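Side-chain contacts in alanine glyoxylate transaminase (Thermococcus litoralis, PDB 2ZC0), which probably catalyses the pyridoxal-phosphate-dependent transfer of an amino group from alanine to glyoxylate: residues Arg81-Ala86 / Tyr290-Tyr295; Tyr91-Val96 / Gly224-Pro229. All coordinates share one frame; numbering follows the deposited sequence.

How the interactions relate
Both interactions use the same part of the aminotransferase chain, the run from helix 78-91 towards strand 101-104, and they lie about 16 Å apart, centre to centre. Interaction 1 takes the body of that helix against the end of helix 281-292; interaction 2 takes the loop that follows it against the loop between strands 210-214 and 239-244, and is nested along the chain inside interaction 1. They touch where Ala85 CB packs on Val96 O at 3.6 Å. Interaction 1 is partly buried, an aliphatic contact with an acidic side chain laid over it. Interaction 2 is more buried at Asp92, Val228 and Pro229, while its exposed margin is polar, with a water that may bridge Asp226 and His93.

Interaction 1: Arg81-Ala86 / Tyr290-Tyr295; sequences REELAA and YLKRGY
Glu83 of helix 78-91 and the Leu291-Lys292 pair at the end of helix 281-292 carry this helix-to-helix contact, which joins two helices of the fold-type-I aminotransferase architecture. Glu83 CA and Leu291 CA are the closest backbone pair, at 6.8 Å, and both residues point their CB toward the other helix. Followed outward, Glu83 begins at CB, which rests 4.0 Å from Leu291 CD1. Its CG stands anti to the carbonyl carbon (chi1 -82°) and meets Lys292 CG at 3.8 Å. A bend at chi2 (-66°) then turns the carboxylate across the lysine. Glu83 CD also lies against Lys292 CG, and OE1 comes down on Lys292 CG at 3.3 Å, while OE2 lies over Leu291 CB at 3.9 Å. The side chains of Glu83 and Lys292 cross at about a right angle, and the extended lysine carries its amine past the acid: Glu83 OE1 and Lys292 NZ stay 5.2 Å apart. The charges are opposite and may attract weakly, but they form no salt bridge, and the contact is mainly methylene against carboxylate.

Beneath this polar layer, Leu84 and Leu291 also cross nearly perpendicularly. Leu84 is buried and also packs on Ile101 and Ile103 of strand 101-104, which ties the helix pair to the outermost strand, within this chain, of the large mixed sheet. At its C-terminal end, helix 281-292 is closed by a Schellman motif in which Gly294 takes positive phi (69°), with Tyr295 N bonded to Tyr290 O and Gly294 N to Leu291 O. The apolar contact itself comes down to one methyl pair, Leu84 CD2 and Leu291 CD1, 3.9 Å apart.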
loop_
_atom_site.group_PDB
_atom_site.type_symbol
_atom_site.label_atom_id
_atom_site.label_comp_id
_atom_site.label_asym_id
_atom_site.label_seq_id
_atom_site.Cartn_x
_atom_site.Cartn_y
_atom_site.Cartn_z
ATOM N N ARG A 81 26.467 20.456 -9.632
ATOM C CA ARG A 81 26.377 20.170 -8.212
ATOM C C ARG A 81 27.422 20.987 -7.446
ATOM O O ARG A 81 27.132 21.528 -6.380
ATOM C CB ARG A 81 26.560 18.663 -7.960
ATOM C CG ARG A 81 25.282 17.817 -8.169
ATOM C CD ARG A 81 25.607 16.459 -8.793
ATOM N NE ARG A 81 26.766 15.844 -8.151
ATOM C CZ ARG A 81 27.527 14.912 -8.709
ATOM N NH1 ARG A 81 28.555 14.419 -8.040
ATOM N NH2 ARG A 81 27.271 14.479 -9.936
ATOM N N GLU A 82 28.628 21.094 -7.998
ATOM C CA GLU A 82 29.679 21.869 -7.345
ATOM C C GLU A 82 29.332 23.359 -7.351
ATOM O O GLU A 82 29.460 24.035 -6.330
ATOM C CB GLU A 82 31.030 21.623 -8.030
ATOM C CG GLU A 82 31.584 20.228 -7.774
ATOM C CD GLU A 82 32.759 19.867 -8.670
ATOM O OE1 GLU A 82 33.367 18.796 -8.448
ATOM O OE2 GLU A 82 33.071 20.646 -9.600
ATOM N N GLU A 83 28.875 23.873 -8.487
ATOM C CA GLU A 83 28.511 25.284 -8.562
ATOM C C GLU A 83 27.358 25.632 -7.624
ATOM O O GLU A 83 27.369 26.691 -6.999
ATOM C CB GLU A 83 28.163 25.678 -9.998
ATOM C CG GLU A 83 29.389 25.968 -10.849
ATOM C CD GLU A 83 30.147 27.205 -10.379
ATOM O OE1 GLU A 83 31.395 27.220 -10.497
ATOM O OE2 GLU A 83 29.495 28.167 -9.900
ATOM N N LEU A 84 26.373 24.740 -7.521
ATOM C CA LEU A 84 25.227 24.963 -6.641
ATOM C C LEU A 84 25.661 24.968 -5.190
ATOM O O LEU A 84 25.125 25.715 -4.368
ATOM C CB LEU A 84 24.175 23.875 -6.844
ATOM C CG LEU A 84 23.316 24.049 -8.090
ATOM C CD1 LEU A 84 22.432 22.833 -8.300
ATOM C CD2 LEU A 84 22.473 25.322 -7.916
ATOM N N ALA A 85 26.632 24.121 -4.877
ATOM C CA ALA A 85 27.139 24.041 -3.518
ATOM C C ALA A 85 27.776 25.380 -3.132
ATOM O O ALA A 85 27.569 25.871 -2.026
ATOM C CB ALA A 85 28.154 22.920 -3.412
ATOM N N ALA A 86 28.543 25.963 -4.051
ATOM C CA ALA A 86 29.211 27.245 -3.826
ATOM C C ALA A 86 28.178 28.352 -3.822
ATOM O O ALA A 86 28.252 29.291 -3.031
ATOM C CB ALA A 86 30.237 27.507 -4.931
ATOM N N TYR A 290 25.290 30.044 -16.331
ATOM C CA TYR A 290 24.641 31.163 -15.669
ATOM C C TYR A 290 25.353 31.433 -14.347
ATOM O O TYR A 290 25.711 32.569 -14.037
ATOM C CB TYR A 290 23.180 30.820 -15.408
ATOM C CG TYR A 290 22.399 31.889 -14.682
ATOM C CD1 TYR A 290 21.695 32.868 -15.385
ATOM C CD2 TYR A 290 22.354 31.916 -13.290
ATOM C CE1 TYR A 290 20.964 33.845 -14.713
ATOM C CE2 TYR A 290 21.628 32.891 -12.611
ATOM C CZ TYR A 290 20.937 33.852 -13.328
ATOM O OH TYR A 290 20.231 34.820 -12.658
ATOM N N LEU A 291 25.573 30.377 -13.573
ATOM C CA LEU A 291 26.230 30.526 -12.285
ATOM C C LEU A 291 27.709 30.877 -12.396
ATOM O O LEU A 291 28.172 31.822 -11.760
ATOM C CB LEU A 291 26.067 29.250 -11.454
ATOM C CG LEU A 291 24.652 28.934 -10.963
ATOM C CD1 LEU A 291 24.702 27.667 -10.121
ATOM C CD2 LEU A 291 24.094 30.100 -10.143
ATOM N N LYS A 292 28.443 30.120 -13.207
ATOM C CA LYS A 292 29.872 30.348 -13.392
ATOM C C LYS A 292 30.234 31.741 -13.903
ATOM O O LYS A 292 31.287 32.271 -13.555
ATOM C CB LYS A 292 30.465 29.295 -14.341
ATOM C CG LYS A 292 30.835 27.970 -13.671
ATOM C CD LYS A 292 31.488 27.002 -14.659
ATOM C CE LYS A 292 31.888 25.693 -13.966
ATOM N NZ LYS A 292 32.399 24.651 -14.911
ATOM N N ARG A 293 29.361 32.329 -14.719
ATOM C CA ARG A 293 29.614 33.649 -15.287
ATOM C C ARG A 293 29.129 34.806 -14.411
ATOM O O ARG A 293 29.219 35.970 -14.797
ATOM C CB ARG A 293 28.994 33.735 -16.683
ATOM C CG ARG A 293 29.462 32.607 -17.585
ATOM C CD ARG A 293 29.779 33.072 -18.990
ATOM N NE ARG A 293 28.685 32.860 -19.928
ATOM C CZ ARG A 293 28.753 33.166 -21.222
ATOM N NH1 ARG A 293 29.865 33.694 -21.715
ATOM N NH2 ARG A 293 27.719 32.941 -22.023
ATOM N N GLY A 294 28.619 34.477 -13.230
ATOM C CA GLY A 294 28.154 35.495 -12.305
ATOM C C GLY A 294 26.916 36.275 -12.695
ATOM O O GLY A 294 26.746 37.417 -12.261
ATOM N N TYR A 295 26.044 35.668 -13.495
ATOM C CA TYR A 295 24.813 36.332 -13.925
ATOM C C TYR A 295 23.755 36.404 -12.832
ATOM O O TYR A 295 22.749 37.095 -12.984
ATOM C CB TYR A 295 24.239 35.637 -15.168
ATOM C CG TYR A 295 25.081 35.862 -16.402
ATOM C CD1 TYR A 295 24.860 35.143 -17.573
ATOM C CD2 TYR A 295 26.124 36.787 -16.385
ATOM C CE1 TYR A 295 25.666 35.340 -18.696
ATOM C CE2 TYR A 295 26.924 36.989 -17.494
ATOM C CZ TYR A 295 26.696 36.267 -18.643
ATOM O OH TYR A 295 27.522 36.470 -19.719
#

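Interaction 2: Tyr91-Val96 / Gly224-Pro229; sequences YDHLEV and GGDIVP
Asp92 and His93 leave helix 78-91 with His93 at positive phi, and this turn brings His93 CA to 6.3 Å from Val228 CA in the facing loop. Neither segment is regular strand or helix: the contact is loop on loop within the fold-type-I aminotransferase domain, one loop leading into strand 101-104 and the other into strand 239-244. Pro229 fits against Asp92 twice, its CD 3.3 Å from the backbone O of Asp92 and its CG 3.4 Å from Asp92 OD2. That same OD2 accepts a hydrogen bond from Asn218 ND2, so this buried oxygen is satisfied. Replacing Asp92 with an alanine would probably leave the Asn218 amide without its acceptor and open a gap beside the Pro229 ring.

Asp226 is swung towards the His93 ring by a chi1 of -165°, CG anti to its backbone N. Its carboxylate plane is turned 72° from the imidazole, and Asp226 OD2 approaches His93 NE2 to 3.2 Å at an angle too poor for a hydrogen bond. A water donates to Asp226 OD2 at 2.7 Å and lies near His93 NE2, where a weak and very short contact makes the bridge doubtful. Val228 CG1 makes a CH-pi contact with one face of the His93 ring, 4.0 Å from the ring centroid and 22° off its normal.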
loop_
_atom_site.group_PDB
_atom_site.type_symbol
_atom_site.label_atom_id
_atom_site.label_comp_id
_atom_site.label_asym_id
_atom_site.label_seq_id
_atom_site.Cartn_x
_atom_site.Cartn_y
_atom_site.Cartn_z
ATOM N N TYR A 91 25.243 32.720 -1.260
ATOM C CA TYR A 91 23.976 33.440 -1.192
ATOM C C TYR A 91 22.848 32.870 -0.341
ATOM O O TYR A 91 21.743 33.410 -0.373
ATOM C CB TYR A 91 23.436 33.666 -2.602
ATOM C CG TYR A 91 24.389 34.390 -3.515
ATOM C CD1 TYR A 91 25.061 33.711 -4.530
ATOM C CD2 TYR A 91 24.619 35.758 -3.368
ATOM C CE1 TYR A 91 25.935 34.376 -5.383
ATOM C CE2 TYR A 91 25.493 36.435 -4.213
ATOM C CZ TYR A 91 26.146 35.739 -5.218
ATOM O OH TYR A 91 27.008 36.401 -6.063
ATOM N N ASP A 92 23.096 31.793 0.402
ATOM C CA ASP A 92 22.037 31.215 1.239
ATOM C C ASP A 92 22.572 30.618 2.548
ATOM O O ASP A 92 21.895 29.807 3.184
ATOM C CB ASP A 92 21.259 30.147 0.443
ATOM C CG ASP A 92 19.773 30.069 0.834
ATOM O OD1 ASP A 92 19.190 31.111 1.216
ATOM O OD2 ASP A 92 19.176 28.974 0.738
ATOM N N HIS A 93 23.773 31.033 2.956
ATOM C CA HIS A 93 24.398 30.541 4.190
ATOM C C HIS A 93 24.383 29.026 4.337
ATOM O O HIS A 93 24.263 28.506 5.449
ATOM C CB HIS A 93 23.714 31.138 5.423
ATOM C CG HIS A 93 24.176 32.517 5.764
ATOM N ND1 HIS A 93 23.823 33.624 5.024
ATOM C CD2 HIS A 93 24.994 32.963 6.746
ATOM C CE1 HIS A 93 24.404 34.694 5.536
ATOM N NE2 HIS A 93 25.120 34.321 6.581
ATOM N N LEU A 94 24.517 28.308 3.233
ATOM C CA LEU A 94 24.479 26.864 3.329
ATOM C C LEU A 94 25.783 26.172 2.968
ATOM O O LEU A 94 26.257 26.266 1.839
ATOM C CB LEU A 94 23.343 26.337 2.459
ATOM C CG LEU A 94 22.840 24.933 2.786
ATOM C CD1 LEU A 94 22.597 24.791 4.290
ATOM C CD2 LEU A 94 21.565 24.689 1.999
ATOM N N GLU A 95 26.369 25.485 3.941
ATOM C CA GLU A 95 27.604 24.746 3.706
ATOM C C GLU A 95 27.177 23.301 3.440
ATOM O O GLU A 95 26.885 22.556 4.372
ATOM C CB GLU A 95 28.505 24.808 4.946
ATOM C CG GLU A 95 29.890 24.184 4.765
ATOM C CD GLU A 95 30.818 25.037 3.909
ATOM O OE1 GLU A 95 30.971 26.243 4.220
ATOM O OE2 GLU A 95 31.398 24.505 2.932
ATOM N N VAL A 96 27.119 22.916 2.171
ATOM C CA VAL A 96 26.712 21.560 1.805
ATOM C C VAL A 96 27.666 20.954 0.791
ATOM O O VAL A 96 28.202 21.654 -0.058
ATOM C CB VAL A 96 25.301 21.547 1.160
ATOM C CG1 VAL A 96 25.333 22.288 -0.165
ATOM C CG2 VAL A 96 24.841 20.120 0.928
ATOM N N GLY A 224 14.027 41.067 4.590
ATOM C CA GLY A 224 14.482 40.339 5.761
ATOM C C GLY A 224 15.919 40.730 6.076
ATOM O O GLY A 224 16.651 41.178 5.185
ATOM N N GLY A 225 16.332 40.579 7.331
ATOM C CA GLY A 225 17.700 40.923 7.688
ATOM C C GLY A 225 18.644 39.895 7.099
ATOM O O GLY A 225 18.867 39.866 5.890
ATOM N N ASP A 226 19.208 39.050 7.952
ATOM C CA ASP A 226 20.101 37.994 7.492
ATOM C C ASP A 226 19.423 36.699 7.936
ATOM O O ASP A 226 19.928 35.990 8.804
ATOM C CB ASP A 226 21.489 38.131 8.141
ATOM C CG ASP A 226 22.562 37.296 7.437
ATOM O OD1 ASP A 226 22.754 37.472 6.210
ATOM O OD2 ASP A 226 23.223 36.471 8.111
ATOM N N ILE A 227 18.256 36.413 7.362
ATOM C CA ILE A 227 17.542 35.200 7.728
ATOM C C ILE A 227 18.232 34.028 7.048
ATOM O O ILE A 227 18.610 34.105 5.879
ATOM C CB ILE A 227 16.057 35.218 7.283
ATOM C CG1 ILE A 227 15.963 35.121 5.761
ATOM C CG2 ILE A 227 15.378 36.476 7.793
ATOM C CD1 ILE A 227 14.674 34.513 5.266
ATOM N N VAL A 228 18.409 32.945 7.788
ATOM C CA VAL A 228 19.061 31.788 7.219
ATOM C C VAL A 228 18.125 30.587 7.227
ATOM O O VAL A 228 17.222 30.482 8.068
ATOM C CB VAL A 228 20.365 31.441 7.987
ATOM C CG1 VAL A 228 21.244 32.679 8.092
ATOM C CG2 VAL A 228 20.041 30.902 9.364
ATOM N N PRO A 229 18.312 29.679 6.258
ATOM C CA PRO A 229 17.501 28.466 6.129
ATOM C C PRO A 229 17.640 27.620 7.381
ATOM O O PRO A 229 18.641 27.714 8.093
ATOM C CB PRO A 229 18.116 27.777 4.922
ATOM C CG PRO A 229 18.579 28.923 4.078
ATOM C CD PRO A 229 19.197 29.850 5.089
HETATM O O HOH W 1 25.320 35.025 8.968
#